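Local atomic coordinates of 2-dehydropantoate 2-reductase, putative (Enterococcus faecalis, PDB entry 2EW2), a protein that probably catalyses the NADPH-dependent reduction of 2-dehydropantoate (ketopantoate) to (R)-pantoate, the second step in making pantoate for pantothenate biosynthesis. Residues B[18-23]-B[45-50]. Numbering follows the deposited sequence.
Sequences LGIMLH and NGLIAD
I20 holds CG1 anti to its own carbonyl carbon (chi1 -71°), and chi2 of 166° extends the ethyl branch from helix 13-24 to the strand, where it meets L47 and A49. L47 answers with CG anti to the backbone N (chi1 171°), a torsion that swings the isobutyl end towards that branch, with CD2 as the methyl that meets it. Two close carbon-carbon approaches mark the contact. I20 CG1 lies 3.7 Å from L47 CD2, so the middle of the ethyl branch rests on one leucine methyl, the two side chains running at a slant to each other. The end of the same branch goes further along the strand: I20 CD1 comes within 3.3 Å of A49 CB, tighter than ordinary van der Waals contact, and stays 3.9 Å from L47 CD2. One isoleucine branch thus spans two residues whose CB bonds are both directed toward the helix, while the CB bond of I48, between them, is directed away from it, the alternation expected of an extended strand.

A GxGxxG-type sequence (G10, G12, G15) runs from the turn after strand 5-9 into the start of helix 13-24, consistent with the Rossmann-type dinucleotide fold of the ketopantoate reductase family. The contact joins this helix to a small separate sheet, in which 47-51 pairs with strands 54-58 and 142-145, rather than to the main sheet containing 5-9. The backbones remain well separated, with I20 CA 7.9 Å from L47 CA, and no hydrogen bond links the segments; the attachment is apolar. V56 and F51 also touch I20, widening its apolar surroundings, and V143 packs on A49.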
loop_
_atom_site.group_PDB
_atom_site.type_symbol
_atom_site.label_atom_id
_atom_site.label_comp_id
_atom_site.label_asym_id
_atom_site.label_seq_id
_atom_site.Cartn_x
_atom_site.Cartn_y
_atom_site.Cartn_z
ATOM N N LEU B 18 -37.695 -15.013 -4.759
ATOM C CA LEU B 18 -38.428 -13.776 -4.999
ATOM C C LEU B 18 -39.401 -13.952 -6.167
ATOM O O LEU B 18 -40.546 -13.507 -6.098
ATOM C CB LEU B 18 -37.471 -12.592 -5.251
ATOM C CG LEU B 18 -36.409 -12.252 -4.188
ATOM C CD1 LEU B 18 -35.967 -10.794 -4.270
ATOM C CD2 LEU B 18 -36.833 -12.591 -2.778
ATOM N N GLY B 19 -38.953 -14.614 -7.226
ATOM C CA GLY B 19 -39.801 -14.852 -8.389
ATOM C C GLY B 19 -41.082 -15.620 -8.089
ATOM O O GLY B 19 -42.179 -15.191 -8.463
ATOM N N ILE B 20 -40.934 -16.772 -7.443
ATOM C CA ILE B 20 -42.070 -17.601 -7.034
ATOM C C ILE B 20 -43.073 -16.838 -6.159
ATOM O O ILE B 20 -44.273 -16.870 -6.417
ATOM C CB ILE B 20 -41.605 -18.875 -6.273
ATOM C CG1 ILE B 20 -40.945 -19.847 -7.251
ATOM C CG2 ILE B 20 -42.817 -19.568 -5.603
ATOM C CD1 ILE B 20 -40.153 -20.979 -6.607
HETATM N N MSE B 21 -42.559 -16.183 -5.122
HETATM C CA MSE B 21 -43.376 -15.494 -4.139
HETATM C C MSE B 21 -44.102 -14.289 -4.741
HETATM O O MSE B 21 -45.273 -14.065 -4.452
HETATM C CB MSE B 21 -42.522 -15.096 -2.934
HETATM C CG MSE B 21 -41.934 -16.299 -2.180
HETATM SE SE MSE B 21 -40.955 -15.779 -0.558
HETATM C CE MSE B 21 -42.432 -15.223 0.542
ATOM N N LEU B 22 -43.408 -13.525 -5.590
ATOM C CA LEU B 22 -44.039 -12.409 -6.300
ATOM C C LEU B 22 -45.067 -12.889 -7.332
ATOM O O LEU B 22 -46.054 -12.200 -7.601
ATOM C CB LEU B 22 -42.978 -11.514 -6.954
ATOM C CG LEU B 22 -42.163 -10.651 -5.982
ATOM C CD1 LEU B 22 -40.893 -10.119 -6.668
ATOM C CD2 LEU B 22 -43.020 -9.500 -5.407
ATOM N N HIS B 23 -44.826 -14.067 -7.900
ATOM C CA HIS B 23 -45.760 -14.704 -8.815
ATOM C C HIS B 23 -47.022 -15.122 -8.053
ATOM O O HIS B 23 -48.142 -14.914 -8.525
ATOM C CB HIS B 23 -45.107 -15.904 -9.511
ATOM C CG HIS B 23 -46.057 -16.714 -10.345
ATOM N ND1 HIS B 23 -46.531 -16.283 -11.569
ATOM C CD2 HIS B 23 -46.608 -17.935 -10.137
ATOM C CE1 HIS B 23 -47.334 -17.202 -12.075
ATOM N NE2 HIS B 23 -47.401 -18.211 -11.224
ATOM N N ASN B 45 -40.385 -27.721 -17.367
ATOM C CA ASN B 45 -41.191 -28.094 -16.204
ATOM C C ASN B 45 -41.655 -26.954 -15.306
ATOM O O ASN B 45 -42.244 -27.203 -14.257
ATOM C CB ASN B 45 -40.402 -29.078 -15.334
ATOM C CG ASN B 45 -39.938 -30.301 -16.096
ATOM O OD1 ASN B 45 -40.733 -30.992 -16.740
ATOM N ND2 ASN B 45 -38.636 -30.578 -16.029
ATOM N N GLY B 46 -41.386 -25.710 -15.693
ATOM C CA GLY B 46 -41.638 -24.577 -14.800
ATOM C C GLY B 46 -40.538 -24.546 -13.749
ATOM O O GLY B 46 -39.700 -25.455 -13.693
ATOM N N LEU B 47 -40.532 -23.499 -12.929
ATOM C CA LEU B 47 -39.614 -23.399 -11.800
ATOM C C LEU B 47 -40.214 -24.149 -10.628
ATOM O O LEU B 47 -41.314 -23.829 -10.184
ATOM C CB LEU B 47 -39.363 -21.931 -11.432
ATOM C CG LEU B 47 -38.586 -21.586 -10.150
ATOM C CD1 LEU B 47 -37.183 -22.224 -10.130
ATOM C CD2 LEU B 47 -38.507 -20.072 -9.969
ATOM N N ILE B 48 -39.477 -25.135 -10.121
ATOM C CA ILE B 48 -39.976 -26.024 -9.085
ATOM C C ILE B 48 -39.299 -25.706 -7.769
ATOM O O ILE B 48 -38.061 -25.701 -7.681
ATOM C CB ILE B 48 -39.752 -27.520 -9.454
ATOM C CG1 ILE B 48 -40.516 -27.858 -10.739
ATOM C CG2 ILE B 48 -40.195 -28.456 -8.298
ATOM C CD1 ILE B 48 -40.150 -29.200 -11.323
ATOM N N ALA B 49 -40.124 -25.437 -6.756
ATOM C CA ALA B 49 -39.644 -25.179 -5.413
ATOM C C ALA B 49 -40.152 -26.218 -4.421
ATOM O O ALA B 49 -41.324 -26.603 -4.446
ATOM C CB ALA B 49 -40.049 -23.804 -4.961
ATOM N N ASP B 50 -39.245 -26.682 -3.569
ATOM C CA ASP B 50 -39.621 -27.346 -2.343
ATOM C C ASP B 50 -39.739 -26.235 -1.315
ATOM O O ASP B 50 -38.754 -25.822 -0.703
ATOM C CB ASP B 50 -38.578 -28.392 -1.940
ATOM C CG ASP B 50 -38.864 -29.015 -0.586
ATOM O OD1 ASP B 50 -39.913 -28.700 0.034
ATOM O OD2 ASP B 50 -38.025 -29.816 -0.134
#